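Local coordinates for protein rubber oxygenase (Streptomyces sp., PDB 5O1L) that cleaves poly(cis-1,4-isoprene) rubber oxidatively, adding O2 across its double bonds with the help of a b-type heme to give oligo-isoprenoids with keto and aldehyde ends, at residues F100-H103 with A104-M107; L347-L350 with I351-W355; Q81-R84 with N85-L89; A111-A114 with A115-G119. One frame throughout, in Å; residues are numbered along the deposited sequence.

Interaction 1 of 4, residues F100-H103 with A104-M107; sequences FMEH and ARRM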
ATOM      1  N   PHE A 100      -7.991  -4.596 -23.014  1.00 21.87           N
ATOM      2  CA  PHE A 100      -7.540  -3.791 -21.849  1.00 20.14           C
ATOM      3  C   PHE A 100      -6.406  -4.496 -21.168  1.00 19.87           C
ATOM      4  O   PHE A 100      -5.367  -3.846 -20.837  1.00 20.28           O
ATOM      5  CB  PHE A 100      -8.672  -3.488 -20.887  1.00 19.60           C
ATOM      6  CG  PHE A 100      -8.184  -2.950 -19.568  1.00 19.45           C
ATOM      7  CD1 PHE A 100      -7.767  -1.619 -19.520  1.00 20.26           C
ATOM      8  CD2 PHE A 100      -8.000  -3.786 -18.449  1.00 20.30           C
ATOM      9  CE1 PHE A 100      -7.232  -1.142 -18.358  1.00 19.58           C
ATOM     10  CE2 PHE A 100      -7.407  -3.264 -17.304  1.00 20.44           C
ATOM     11  CZ  PHE A 100      -7.065  -1.942 -17.284  1.00 19.95           C
ATOM     12  N   MET A 101      -6.531  -5.768 -20.868  1.00 18.66           N
ATOM     13  CA  MET A 101      -5.534  -6.484 -20.063  1.00 18.44           C
ATOM     14  C   MET A 101      -4.225  -6.636 -20.790  1.00 20.17           C
ATOM     15  O   MET A 101      -3.144  -6.546 -20.177  1.00 18.53           O
ATOM     16  CB  MET A 101      -6.057  -7.879 -19.607  1.00 18.12           C
ATOM     17  CG  MET A 101      -7.157  -7.719 -18.622  1.00 18.96           C
ATOM     18  SD  MET A 101      -7.835  -9.303 -18.049  1.00 21.10           S
ATOM     19  CE  MET A 101      -6.472  -9.721 -16.955  1.00 22.33           C
ATOM     20  N   GLU A 102      -4.296  -6.835 -22.099  1.00 22.16           N
ATOM     21  CA  GLU A 102      -3.075  -6.990 -22.894  1.00 23.33           C
ATOM     22  C   GLU A 102      -2.258  -5.676 -22.862  1.00 20.90           C
ATOM     23  O   GLU A 102      -1.038  -5.722 -22.849  1.00 22.46           O
ATOM     24  CB  GLU A 102      -3.417  -7.452 -24.342  1.00 26.55           C
ATOM     25  CG  GLU A 102      -3.358  -8.990 -24.473  1.00 32.59           C
ATOM     26  CD  GLU A 102      -1.942  -9.562 -24.086  1.00 38.39           C
ATOM     27  OE1 GLU A 102      -0.948  -9.058 -24.688  1.00 49.02           O
ATOM     28  OE2 GLU A 102      -1.736 -10.469 -23.158  1.00 40.77           O
ATOM     29  N   HIS A 103      -2.952  -4.547 -22.869  1.00 20.50           N
ATOM     30  CA  HIS A 103      -2.299  -3.260 -22.762  1.00 22.02           C
ATOM     31  C   HIS A 103      -1.808  -2.983 -21.334  1.00 19.52           C
ATOM     32  O   HIS A 103      -0.657  -2.545 -21.133  1.00 19.18           O
ATOM     33  CB  HIS A 103      -3.312  -2.201 -23.196  1.00 24.67           C
ATOM     34  CG  HIS A 103      -2.746  -0.819 -23.267  1.00 30.78           C
ATOM     35  ND1 HIS A 103      -1.710  -0.495 -24.118  1.00 34.96           N
ATOM     36  CD2 HIS A 103      -3.077   0.322 -22.613  1.00 34.04           C
ATOM     37  CE1 HIS A 103      -1.419   0.786 -23.991  1.00 36.23           C
ATOM     38  NE2 HIS A 103      -2.234   1.306 -23.084  1.00 36.49           N
ATOM     39  N   ALA A 104      -2.663  -3.307 -20.356  1.00 17.23           N
ATOM     40  CA  ALA A 104      -2.341  -3.010 -18.968  1.00 17.08           C
ATOM     41  C   ALA A 104      -1.201  -3.821 -18.423  1.00 16.66           C
ATOM     42  O   ALA A 104      -0.525  -3.360 -17.462  1.00 15.98           O
ATOM     43  CB  ALA A 104      -3.569  -3.212 -18.133  1.00 16.90           C
ATOM     44  N   ARG A 105      -0.890  -4.977 -18.996  1.00 16.15           N
ATOM     45  CA  ARG A 105       0.171  -5.786 -18.491  1.00 16.40           C
ATOM     46  C   ARG A 105       1.582  -5.356 -18.965  1.00 15.06           C
ATOM     47  O   ARG A 105       2.567  -5.884 -18.519  1.00 16.62           O
ATOM     48  CB  ARG A 105      -0.123  -7.267 -18.781  1.00 18.68           C
ATOM     49  CG  ARG A 105       0.150  -7.550 -20.256  1.00 20.11           C
ATOM     50  CD  ARG A 105      -0.138  -8.986 -20.679  1.00 22.06           C
ATOM     51  NE  ARG A 105       0.648  -9.918 -19.889  1.00 22.26           N
ATOM     52  CZ  ARG A 105       0.508 -11.222 -19.810  1.00 23.66           C
ATOM     53  NH1 ARG A 105      -0.455 -11.839 -20.493  1.00 24.70           N
ATOM     54  NH2 ARG A 105       1.286 -11.875 -18.996  1.00 24.06           N
ATOM     55  N   ARG A 106       1.631  -4.359 -19.844  1.00 16.25           N
ATOM     56  CA  ARG A 106       2.921  -3.914 -20.364  1.00 17.39           C
ATOM     57  C   ARG A 106       3.658  -3.067 -19.319  1.00 17.16           C
ATOM     58  O   ARG A 106       3.088  -2.136 -18.778  1.00 17.47           O
ATOM     59  CB  ARG A 106       2.675  -3.085 -21.603  1.00 20.31           C
ATOM     60  CG  ARG A 106       2.157  -3.928 -22.762  1.00 25.06           C
ATOM     61  CD  ARG A 106       1.711  -3.072 -23.915  1.00 31.28           C
ATOM     62  NE  ARG A 106       2.819  -2.276 -24.404  1.00 40.61           N
ATOM     63  CZ  ARG A 106       2.927  -0.953 -24.315  1.00 47.90           C
ATOM     64  NH1 ARG A 106       1.955  -0.184 -23.786  1.00 55.10           N
ATOM     65  NH2 ARG A 106       4.039  -0.395 -24.790  1.00 51.57           N
ATOM     66  N   MET A 107       4.905  -3.403 -19.124  1.00 16.86           N
ATOM     67  CA  MET A 107       5.786  -2.589 -18.274  1.00 17.10           C
ATOM     68  C   MET A 107       6.074  -1.275 -18.929  1.00 17.40           C
ATOM     69  O   MET A 107       6.179  -1.225 -20.169  1.00 18.67           O
ATOM     70  CB  MET A 107       7.061  -3.332 -18.029  1.00 18.82           C
ATOM     71  CG  MET A 107       6.862  -4.572 -17.201  1.00 19.99           C
ATOM     72  SD  MET A 107       6.555  -4.267 -15.457  1.00 23.01           S
ATOM     73  CE  MET A 107       8.260  -3.955 -14.922  1.00 19.40           C
TER
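A104 sits one turn after F100 and meets it twice. Its N donates to F100 O at 2.8 Å, with the donor in the carbonyl plane. Its methyl CB lies over one face of the phenyl ring, displaced toward the rim, in a CH-pi contact 4.1 Å from the ring centroid. With CG opposite the backbone N and beside the carbonyl carbon (chi1 167°), the F100 ring lies along the helix toward A104, under its methyl. R195 of helix 187-204, the helix that carries H198, the probable axial ligand of the heme iron, touches both side chains.

H103 O accepts from R106 N at 3.2 Å, three residues on, and the donor stands well above the carbonyl plane. The contact is the C-terminal end of helix 95-104: R105 N still reaches M101 O, four residues back, at 3.0 Å, and then the chain passes into a loop. H103 and R106 also approach through their flat groups, CE1 lying 3.5 Å from NH1, with ring and guanidinium planes only 19° apart.

E102 and R105 run side by side and point the same way. E102 OE2 and R105 NH1 form a salt bridge, 3.3 Å apart, with the oxygen near the edge of the guanidinium. The two planes are turned 55° apart. The other terminal nitrogen, R105 NH2, donates to Q87 O in the preceding loop, so this guanidinium joins the helix end to that loop.

Interaction 2 of 4, residues L347-L350 with I351-W355; sequences LERL and IATAW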
ATOM      1  N   LEU A 347       6.410   1.074  27.905  1.00 17.15           N
ATOM      2  CA  LEU A 347       6.923   0.378  26.782  1.00 16.37           C
ATOM      3  C   LEU A 347       7.338   1.322  25.692  1.00 16.16           C
ATOM      4  O   LEU A 347       8.347   1.061  25.051  1.00 15.35           O
ATOM      5  CB  LEU A 347       5.858  -0.555  26.209  1.00 17.40           C
ATOM      6  CG  LEU A 347       5.622  -1.859  26.987  1.00 18.14           C
ATOM      7  CD1 LEU A 347       4.301  -2.502  26.516  1.00 18.34           C
ATOM      8  CD2 LEU A 347       6.781  -2.858  26.766  1.00 19.05           C
ATOM      9  N   GLU A 348       6.643   2.404  25.478  1.00 16.12           N
ATOM     10  CA  GLU A 348       7.077   3.346  24.428  1.00 17.88           C
ATOM     11  C   GLU A 348       8.448   3.964  24.720  1.00 18.45           C
ATOM     12  O   GLU A 348       9.265   4.145  23.810  1.00 17.49           O
ATOM     13  CB  GLU A 348       6.068   4.442  24.262  1.00 17.86           C
ATOM     14  CG  GLU A 348       4.755   4.047  23.573  1.00 19.47           C
ATOM     15  CD  GLU A 348       3.674   5.157  23.630  1.00 23.43           C
ATOM     16  OE1 GLU A 348       2.618   5.079  24.346  1.00 26.53           O
ATOM     17  OE2 GLU A 348       3.806   6.190  22.880  1.00 26.58           O
ATOM     18  N   ARG A 349       8.745   4.244  25.967  1.00 18.64           N
ATOM     19  CA  ARG A 349      10.052   4.783  26.331  1.00 20.90           C
ATOM     20  C   ARG A 349      11.133   3.688  26.233  1.00 19.34           C
ATOM     21  O   ARG A 349      12.235   4.010  25.761  1.00 21.17           O
ATOM     22  CB  ARG A 349      10.005   5.333  27.759  1.00 24.87           C
ATOM     23  CG  ARG A 349      11.332   5.970  28.159  1.00 30.79           C
ATOM     24  CD  ARG A 349      11.151   6.764  29.462  1.00 37.86           C
ATOM     25  NE  ARG A 349      10.270   7.921  29.227  1.00 43.92           N
ATOM     26  CZ  ARG A 349      10.096   8.960  30.065  1.00 47.68           C
ATOM     27  NH1 ARG A 349       9.286   9.960  29.729  1.00 48.69           N
ATOM     28  NH2 ARG A 349      10.724   9.017  31.228  1.00 50.94           N
ATOM     29  N   LEU A 350      10.866   2.456  26.601  1.00 17.91           N
ATOM     30  CA  LEU A 350      11.795   1.375  26.442  1.00 18.60           C
ATOM     31  C   LEU A 350      12.122   1.228  24.936  1.00 17.92           C
ATOM     32  O   LEU A 350      13.285   1.015  24.563  1.00 18.94           O
ATOM     33  CB  LEU A 350      11.271   0.025  26.971  1.00 20.37           C
ATOM     34  CG  LEU A 350      11.077  -0.096  28.494  1.00 24.65           C
ATOM     35  CD1 LEU A 350      10.460  -1.447  28.749  1.00 25.55           C
ATOM     36  CD2 LEU A 350      12.409   0.070  29.233  1.00 25.28           C
ATOM     37  N   ILE A 351      11.094   1.238  24.116  1.00 16.66           N
ATOM     38  CA  ILE A 351      11.271   1.075  22.662  1.00 14.93           C
ATOM     39  C   ILE A 351      12.015   2.215  22.079  1.00 16.03           C
ATOM     40  O   ILE A 351      12.978   2.001  21.308  1.00 15.77           O
ATOM     41  CB  ILE A 351       9.912   0.877  21.938  1.00 15.14           C
ATOM     42  CG1 ILE A 351       9.281  -0.413  22.361  1.00 15.37           C
ATOM     43  CG2 ILE A 351      10.089   0.922  20.417  1.00 16.37           C
ATOM     44  CD1 ILE A 351       7.859  -0.560  21.988  1.00 16.92           C
ATOM     45  N   ALA A 352      11.692   3.461  22.440  1.00 16.95           N
ATOM     46  CA  ALA A 352      12.435   4.556  21.853  1.00 17.63           C
ATOM     47  C   ALA A 352      13.893   4.556  22.231  1.00 19.03           C
ATOM     48  O   ALA A 352      14.757   4.993  21.408  1.00 21.10           O
ATOM     49  CB  ALA A 352      11.767   5.873  22.316  1.00 18.93           C
ATOM     50  N   THR A 353      14.247   4.157  23.436  1.00 18.91           N
ATOM     51  CA  THR A 353      15.622   4.107  23.879  1.00 22.00           C
ATOM     52  C   THR A 353      16.388   2.935  23.311  1.00 22.32           C
ATOM     53  O   THR A 353      17.615   3.042  23.126  1.00 24.68           O
ATOM     54  CB  THR A 353      15.843   4.286  25.393  1.00 25.94           C
ATOM     55  OG1 THR A 353      15.351   3.208  26.113  1.00 31.53           O
ATOM     56  CG2 THR A 353      15.076   5.467  25.820  1.00 26.47           C
ATOM     57  N   ALA A 354      15.734   1.800  23.056  1.00 18.13           N
ATOM     58  CA  ALA A 354      16.497   0.601  22.728  1.00 17.43           C
ATOM     59  C   ALA A 354      16.248   0.055  21.340  1.00 15.70           C
ATOM     60  O   ALA A 354      17.100  -0.688  20.829  1.00 15.15           O
ATOM     61  CB  ALA A 354      16.214  -0.499  23.735  1.00 18.84           C
ATOM     62  N   TRP A 355      15.148   0.382  20.684  1.00 14.54           N
ATOM     63  CA  TRP A 355      14.936  -0.166  19.349  1.00 13.94           C
ATOM     64  C   TRP A 355      16.057   0.251  18.394  1.00 14.43           C
ATOM     65  O   TRP A 355      16.522  -0.607  17.644  1.00 14.18           O
ATOM     66  CB  TRP A 355      13.572   0.249  18.765  1.00 14.00           C
ATOM     67  CG  TRP A 355      13.261  -0.278  17.371  1.00 13.72           C
ATOM     68  CD1 TRP A 355      13.164   0.432  16.177  1.00 15.64           C
ATOM     69  CD2 TRP A 355      12.938  -1.634  17.058  1.00 15.37           C
ATOM     70  NE1 TRP A 355      12.857  -0.437  15.200  1.00 15.30           N
ATOM     71  CE2 TRP A 355      12.665  -1.697  15.693  1.00 16.02           C
ATOM     72  CE3 TRP A 355      12.807  -2.777  17.815  1.00 17.13           C
ATOM     73  CZ2 TRP A 355      12.316  -2.894  15.056  1.00 17.03           C
ATOM     74  CZ3 TRP A 355      12.452  -4.015  17.160  1.00 17.60           C
ATOM     75  CH2 TRP A 355      12.258  -4.034  15.803  1.00 18.34           C
TER
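I351 N donates to L347 O at 2.9 Å, and A352 N to E348 O at the same length. These are successive i to i+4 bonds of one continuous alpha helix. T353 N to R349 O continues the series, as does A354 N to L350 O at 3.0 Å, where the hydrogen bond is bent (133° at the hydrogen). R349 O is gripped twice. T353 OG1 also donates to it at 3.2 Å, from the opposite face of the carbonyl plane to T353 N. The hydroxyl reaches back because OG1 lies between the backbone N and the carbonyl carbon (chi1 68°).

I351 lays CG1 and CD1 along the carbonyl of the previous turn, CG1 being 3.2 Å from L347 O. The I351 side chain also touches A325 and Y329 of helix 320-331 and L378 of helix 373-393. With an alanine here, these three would probably lose an apolar partner and a gap would open between the three helices.

Helix 345-362 lies between two others. L347, I351 and A352 meet helix 320-331, and E348 OE1 forms a salt bridge with R328 of that helix and accepts from Q344 N. L350, I351, A354 and W355 meet helix 373-393, while the W355 ring packs edge-to-face with W245 and F326.

Interaction 3 of 4, residues Q81-R84 with N85-L89; sequences QWTR and NDQAL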
ATOM      1  N   GLN A  81      -7.192 -18.459 -13.235  1.00 23.05           N
ATOM      2  CA  GLN A  81      -6.163 -19.215 -13.911  1.00 23.56           C
ATOM      3  C   GLN A  81      -4.933 -18.395 -14.321  1.00 24.36           C
ATOM      4  O   GLN A  81      -3.963 -18.966 -14.719  1.00 26.43           O
ATOM      5  CB  GLN A  81      -6.734 -19.856 -15.200  1.00 26.52           C
ATOM      6  CG  GLN A  81      -7.925 -20.788 -14.960  1.00 30.71           C
ATOM      7  CD  GLN A  81      -8.467 -21.329 -16.291  1.00 35.34           C
ATOM      8  OE1 GLN A  81      -9.151 -20.615 -17.042  1.00 44.72           O
ATOM      9  NE2 GLN A  81      -8.215 -22.600 -16.573  1.00 40.38           N
ATOM     10  N   TRP A  82      -5.002 -17.088 -14.228  1.00 21.49           N
ATOM     11  CA  TRP A  82      -3.922 -16.190 -14.648  1.00 20.66           C
ATOM     12  C   TRP A  82      -3.133 -15.773 -13.410  1.00 19.36           C
ATOM     13  O   TRP A  82      -3.633 -15.028 -12.634  1.00 18.75           O
ATOM     14  CB  TRP A  82      -4.527 -14.979 -15.390  1.00 21.52           C
ATOM     15  CG  TRP A  82      -3.448 -14.114 -16.020  1.00 21.99           C
ATOM     16  CD1 TRP A  82      -2.435 -14.555 -16.814  1.00 23.28           C
ATOM     17  CD2 TRP A  82      -3.276 -12.689 -15.879  1.00 21.42           C
ATOM     18  NE1 TRP A  82      -1.632 -13.501 -17.198  1.00 25.25           N
ATOM     19  CE2 TRP A  82      -2.122 -12.343 -16.630  1.00 23.62           C
ATOM     20  CE3 TRP A  82      -3.998 -11.695 -15.276  1.00 20.81           C
ATOM     21  CZ2 TRP A  82      -1.679 -11.042 -16.737  1.00 22.22           C
ATOM     22  CZ3 TRP A  82      -3.530 -10.396 -15.358  1.00 21.10           C
ATOM     23  CH2 TRP A  82      -2.389 -10.078 -16.090  1.00 21.26           C
ATOM     24  N   THR A  83      -1.991 -16.379 -13.190  1.00 19.28           N
ATOM     25  CA  THR A  83      -1.287 -16.278 -11.907  1.00 20.32           C
ATOM     26  C   THR A  83       0.159 -15.853 -12.023  1.00 19.66           C
ATOM     27  O   THR A  83       0.688 -15.463 -11.010  1.00 21.42           O
ATOM     28  CB  THR A  83      -1.334 -17.572 -11.119  1.00 24.27           C
ATOM     29  OG1 THR A  83      -0.577 -18.564 -11.820  1.00 26.94           O
ATOM     30  CG2 THR A  83      -2.758 -18.034 -10.945  1.00 25.47           C
ATOM     31  N   ARG A  84       0.760 -15.844 -13.181  1.00 17.81           N
ATOM     32  CA  ARG A  84       2.182 -15.543 -13.271  0.50 19.43           C
ATOM     33  C   ARG A  84       2.435 -14.531 -14.371  1.00 18.95           C
ATOM     34  O   ARG A  84       1.720 -14.423 -15.373  1.00 19.14           O
ATOM     35  CB  ARG A  84       3.009 -16.793 -13.678  0.50 21.50           C
ATOM     36  CG  ARG A  84       3.263 -17.952 -12.752  0.50 23.65           C
ATOM     37  CD  ARG A  84       4.093 -18.999 -13.549  0.50 25.23           C
ATOM     38  NE  ARG A  84       5.337 -18.463 -14.130  0.50 26.99           N
ATOM     39  CZ  ARG A  84       6.388 -19.218 -14.441  0.50 28.89           C
ATOM     40  NH1 ARG A  84       6.280 -20.545 -14.373  0.50 30.06           N
ATOM     41  NH2 ARG A  84       7.471 -18.655 -14.962  0.50 29.68           N
ATOM     42  N   ASN A  85       3.469 -13.703 -14.167  1.00 17.20           N
ATOM     43  CA  ASN A  85       3.770 -12.605 -15.032  1.00 17.65           C
ATOM     44  C   ASN A  85       4.004 -12.978 -16.509  1.00 20.01           C
ATOM     45  O   ASN A  85       3.683 -12.209 -17.352  1.00 22.92           O
ATOM     46  CB  ASN A  85       5.050 -11.876 -14.514  1.00 16.20           C
ATOM     47  CG  ASN A  85       4.827 -11.086 -13.242  1.00 14.93           C
ATOM     48  OD1 ASN A  85       3.732 -10.743 -12.841  1.00 15.55           O
ATOM     49  ND2 ASN A  85       5.958 -10.742 -12.620  1.00 14.48           N
ATOM     50  N   ASP A  86       4.580 -14.152 -16.731  1.00 24.01           N
ATOM     51  CA  ASP A  86       4.905 -14.533 -18.121  1.00 26.94           C
ATOM     52  C   ASP A  86       3.776 -15.345 -18.755  1.00 27.30           C
ATOM     53  O   ASP A  86       3.960 -15.792 -19.869  1.00 29.53           O
ATOM     54  CB  ASP A  86       6.203 -15.330 -18.144  1.00 30.95           C
ATOM     55  CG  ASP A  86       6.099 -16.674 -17.443  1.00 36.07           C
ATOM     56  OD1 ASP A  86       5.047 -16.997 -16.815  1.00 39.51           O
ATOM     57  OD2 ASP A  86       7.127 -17.446 -17.445  1.00 42.60           O
ATOM     58  N   GLN A  87       2.632 -15.504 -18.081  1.00 23.26           N
ATOM     59  CA  GLN A  87       1.595 -16.386 -18.623  1.00 23.05           C
ATOM     60  C   GLN A  87       0.730 -15.687 -19.628  1.00 21.35           C
ATOM     61  O   GLN A  87       0.305 -14.549 -19.461  1.00 21.58           O
ATOM     62  CB  GLN A  87       0.754 -16.832 -17.483  1.00 24.06           C
ATOM     63  CG  GLN A  87      -0.242 -17.928 -17.745  1.00 26.79           C
ATOM     64  CD  GLN A  87      -1.054 -18.191 -16.497  1.00 30.16           C
ATOM     65  OE1 GLN A  87      -0.672 -17.821 -15.301  1.00 27.25           O
ATOM     66  NE2 GLN A  87      -2.229 -18.836 -16.752  1.00 33.48           N
ATOM     67  N   ALA A  88       0.288 -16.418 -20.670  1.00 21.37           N
ATOM     68  CA  ALA A  88      -0.687 -15.884 -21.595  1.00 22.97           C
ATOM     69  C   ALA A  88      -2.046 -15.698 -20.890  1.00 22.25           C
ATOM     70  O   ALA A  88      -2.359 -16.418 -19.954  1.00 22.80           O
ATOM     71  CB  ALA A  88      -0.855 -16.850 -22.758  1.00 24.23           C
ATOM     72  N   LEU A  89      -2.824 -14.725 -21.332  1.00 23.83           N
ATOM     73  CA  LEU A  89      -4.146 -14.531 -20.760  1.00 24.68           C
ATOM     74  C   LEU A  89      -4.974 -15.765 -21.078  1.00 25.86           C
ATOM     75  O   LEU A  89      -4.823 -16.363 -22.126  1.00 26.91           O
ATOM     76  CB  LEU A  89      -4.842 -13.343 -21.329  1.00 25.43           C
ATOM     77  CG  LEU A  89      -4.267 -11.998 -20.961  1.00 26.63           C
ATOM     78  CD1 LEU A  89      -4.989 -10.911 -21.760  1.00 28.89           C
ATOM     79  CD2 LEU A  89      -4.424 -11.728 -19.458  1.00 28.25           C
TER
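Q87 reaches back to Q81, T83 and R84 as a straight arm: CG is anti to the Q87 backbone N (chi1 -170°) and the chain stays extended beyond CG. This carries the amide back to the backbone that leads into a type I beta turn, R84 to Q87, which Q87 N closes on R84 O at 3.1 Å. The donor stands above that carbonyl plane.

The amide is fixed at both ends. OE1 accepts two backbone N-H groups, T83 N at 2.9 Å in an almost straight bond (174°) and R84 N at 3.2 Å. NE2 donates to Q81 O at 2.7 Å, with that oxygen in the amide plane. A leucine in its place would probably leave T83 N, R84 N and Q81 O without these mates and let residues 81-84 drift from the turn.

A salt bridge from R84 NH2 to D86 OD2 is less certain, since R84 has two conformers. N85 has its partners elsewhere, its amide bonded to L182 O, A180 O and I188 N, which ties the turn to the start of helix 187-204.

The W82 indole binds the backbone carbonyl of Q87. NE1 donates to Q87 O at 3.2 Å, with the oxygen in the ring plane at the edge. Over one face of the indole, L89 CD2 lies 3.8 Å from the centroid of the six-membered ring, a CH-pi contact above its centre.

Interaction 4 of 4, residues A111-A114 with A115-G119; sequences ADKA and ALDRG. With EDO (1,2-ethanediol), chain G.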
ATOM      1  N   ALA A 111      11.013   1.335 -17.052  1.00 14.69           N
ATOM      2  CA  ALA A 111      11.352   0.329 -16.022  1.00 15.59           C
ATOM      3  C   ALA A 111      12.730  -0.200 -16.217  1.00 17.35           C
ATOM      4  O   ALA A 111      13.160  -0.506 -17.378  1.00 19.01           O
ATOM      5  CB  ALA A 111      10.376  -0.794 -16.075  1.00 15.80           C
ATOM      6  N   ASP A 112      13.500  -0.302 -15.143  1.00 15.73           N
ATOM      7  CA  ASP A 112      14.861  -0.779 -15.178  1.00 16.60           C
ATOM      8  C   ASP A 112      14.938  -2.093 -14.396  1.00 17.16           C
ATOM      9  O   ASP A 112      14.798  -2.104 -13.175  1.00 15.73           O
ATOM     10  CB  ASP A 112      15.718   0.279 -14.582  1.00 17.15           C
ATOM     11  CG  ASP A 112      17.184  -0.032 -14.630  1.00 20.58           C
ATOM     12  OD1 ASP A 112      17.664  -1.004 -14.026  1.00 22.48           O
ATOM     13  OD2 ASP A 112      17.923   0.740 -15.313  1.00 27.13           O
ATOM     14  N   LYS A 113      15.161  -3.182 -15.103  1.00 18.95           N
ATOM     15  CA  LYS A 113      15.116  -4.523 -14.514  1.00 21.81           C
ATOM     16  C   LYS A 113      16.133  -4.633 -13.412  1.00 19.41           C
ATOM     17  O   LYS A 113      15.800  -5.229 -12.328  1.00 19.17           O
ATOM     18  CB  LYS A 113      15.445  -5.580 -15.585  1.00 26.48           C
ATOM     19  CG  LYS A 113      15.688  -7.014 -15.039  1.00 32.39           C
ATOM     20  CD  LYS A 113      16.170  -8.077 -16.054  1.00 36.15           C
ATOM     21  CE  LYS A 113      15.975  -9.507 -15.501  1.00 37.23           C
ATOM     22  NZ  LYS A 113      16.301  -9.665 -14.058  1.00 36.96           N
ATOM     23  N   ALA A 114      17.361  -4.133 -13.596  1.00 19.48           N
ATOM     24  CA  ALA A 114      18.393  -4.253 -12.584  1.00 19.06           C
ATOM     25  C   ALA A 114      17.967  -3.545 -11.285  1.00 16.90           C
ATOM     26  O   ALA A 114      18.184  -4.054 -10.177  1.00 16.99           O
ATOM     27  CB  ALA A 114      19.692  -3.743 -13.051  1.00 21.19           C
ATOM     28  N   ALA A 115      17.364  -2.373 -11.427  1.00 13.78           N
ATOM     29  CA  ALA A 115      16.949  -1.646 -10.249  1.00 13.02           C
ATOM     30  C   ALA A 115      15.800  -2.330  -9.566  1.00 12.87           C
ATOM     31  O   ALA A 115      15.698  -2.343  -8.347  1.00 12.25           O
ATOM     32  CB  ALA A 115      16.550  -0.226 -10.596  1.00 13.72           C
ATOM     33  N   LEU A 116      14.866  -2.830 -10.346  1.00 12.30           N
ATOM     34  CA  LEU A 116      13.782  -3.582  -9.757  1.00 12.49           C
ATOM     35  C   LEU A 116      14.300  -4.772  -8.942  1.00 13.11           C
ATOM     36  O   LEU A 116      13.797  -5.046  -7.878  1.00 13.06           O
ATOM     37  CB  LEU A 116      12.759  -4.007 -10.798  1.00 13.10           C
ATOM     38  CG  LEU A 116      11.951  -2.894 -11.440  1.00 12.88           C
ATOM     39  CD1 LEU A 116      11.163  -3.502 -12.620  1.00 13.73           C
ATOM     40  CD2 LEU A 116      11.132  -2.123 -10.498  1.00 12.99           C
ATOM     41  N   ASP A 117      15.259  -5.471  -9.493  1.00 14.31           N
ATOM     42  CA  ASP A 117      15.873  -6.624  -8.784  1.00 16.96           C
ATOM     43  C   ASP A 117      16.543  -6.147  -7.518  1.00 15.24           C
ATOM     44  O   ASP A 117      16.443  -6.806  -6.431  1.00 15.48           O
ATOM     45  CB  ASP A 117      16.905  -7.299  -9.667  1.00 20.43           C
ATOM     46  CG  ASP A 117      16.351  -8.079 -10.833  1.00 30.49           C
ATOM     47  OD1 ASP A 117      15.128  -8.313 -10.972  1.00 37.38           O
ATOM     48  OD2 ASP A 117      17.216  -8.529 -11.668  1.00 39.22           O
ATOM     49  N   ARG A 118      17.268  -5.018  -7.577  1.00 13.45           N
ATOM     50  CA  ARG A 118      17.941  -4.506  -6.411  1.00 13.78           C
ATOM     51  C   ARG A 118      16.974  -4.098  -5.325  1.00 13.47           C
ATOM     52  O   ARG A 118      17.208  -4.306  -4.148  1.00 12.81           O
ATOM     53  CB  ARG A 118      18.876  -3.367  -6.806  1.00 15.10           C
ATOM     54  CG  ARG A 118      19.619  -2.820  -5.647  1.00 15.57           C
ATOM     55  CD  ARG A 118      20.644  -1.732  -6.053  1.00 19.41           C
ATOM     56  NE  ARG A 118      21.516  -1.588  -4.945  1.00 21.03           N
ATOM     57  CZ  ARG A 118      22.825  -1.375  -4.989  1.00 23.32           C
ATOM     58  NH1 ARG A 118      23.435  -1.189  -6.150  1.00 24.15           N
ATOM     59  NH2 ARG A 118      23.489  -1.273  -3.849  1.00 26.55           N
ATOM     60  N   GLY A 119      15.873  -3.467  -5.731  1.00 11.96           N
ATOM     61  CA  GLY A 119      14.869  -3.090  -4.764  1.00 12.03           C
ATOM     62  C   GLY A 119      14.182  -4.228  -4.095  1.00 12.30           C
ATOM     63  O   GLY A 119      13.870  -4.150  -2.902  1.00 13.07           O
TER
HETATM   64  C1  EDO G 505      18.856  -2.177 -16.857  1.00 56.09           C
HETATM   65  O1  EDO G 505      18.199  -3.338 -16.323  1.00 47.40           O
HETATM   66  C2  EDO G 505      20.091  -1.819 -16.028  1.00 55.42           C
HETATM   67  O2  EDO G 505      20.536  -0.500 -16.341  1.00 60.91           O
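K113 and D117 stand one helical turn apart and cross at their ends. The lysine chain is extended until it bends at its last torsion (chi4 -40°), which brings NZ to 2.8 Å from D117 OD2. This salt bridge uses the syn lone pair of OD2, the side that faces OD1. Beside it, D117 N donates to K113 O at 2.9 Å, so the pair is joined through both backbone and side chains. L182 of a nearby loop touches both.

D112 folds its carboxylate back over the first turn. With CG opposite the backbone N (chi1 -176°), OD1 can reach A115 N and accepts from it at 3.0 Å, on its anti side and 25° out of the carboxylate plane. This makes D112 the N-cap of helix 113-125. Its negative charge would probably interact well with the positive end of the helix dipole. The backbone of D112 serves too: its O takes L116 N at 2.9 Å, and its N donates to H259 NE2 of helix 251-267.

A 1,2-ethanediol, probably from the crystallisation liquor, bridges this cap. A114 N donates to its O1 at 3.0 Å, and its O2 binds D112 OD2 at 3.1 Å.

R118 N bonds to A114 O, while R118 NE forms a salt bridge with D253. A111 CB only brushes L116 CD1, at 4.5 Å.

From the N terminus the order is interaction 3, 1, 4 and 2. Each closes only a short local turn, and they follow in series, so none nest or cross. Interaction 3 shapes the loop between helices 72-79 and 95-104. Interaction 1 ends helix 95-104 and packs against interaction 3, M101 CE meeting the W82 ring. The loop that leaves interaction 1 leads to interaction 4, the start of helix 113-125, and M107 CE of interaction 1 touches L116 CD1 of interaction 4. Interaction 2 stands apart within helix 345-362, on the opposite side of the chain's centre from interactions 1 and 3. Its centre is about 47 Å from that of interaction 1.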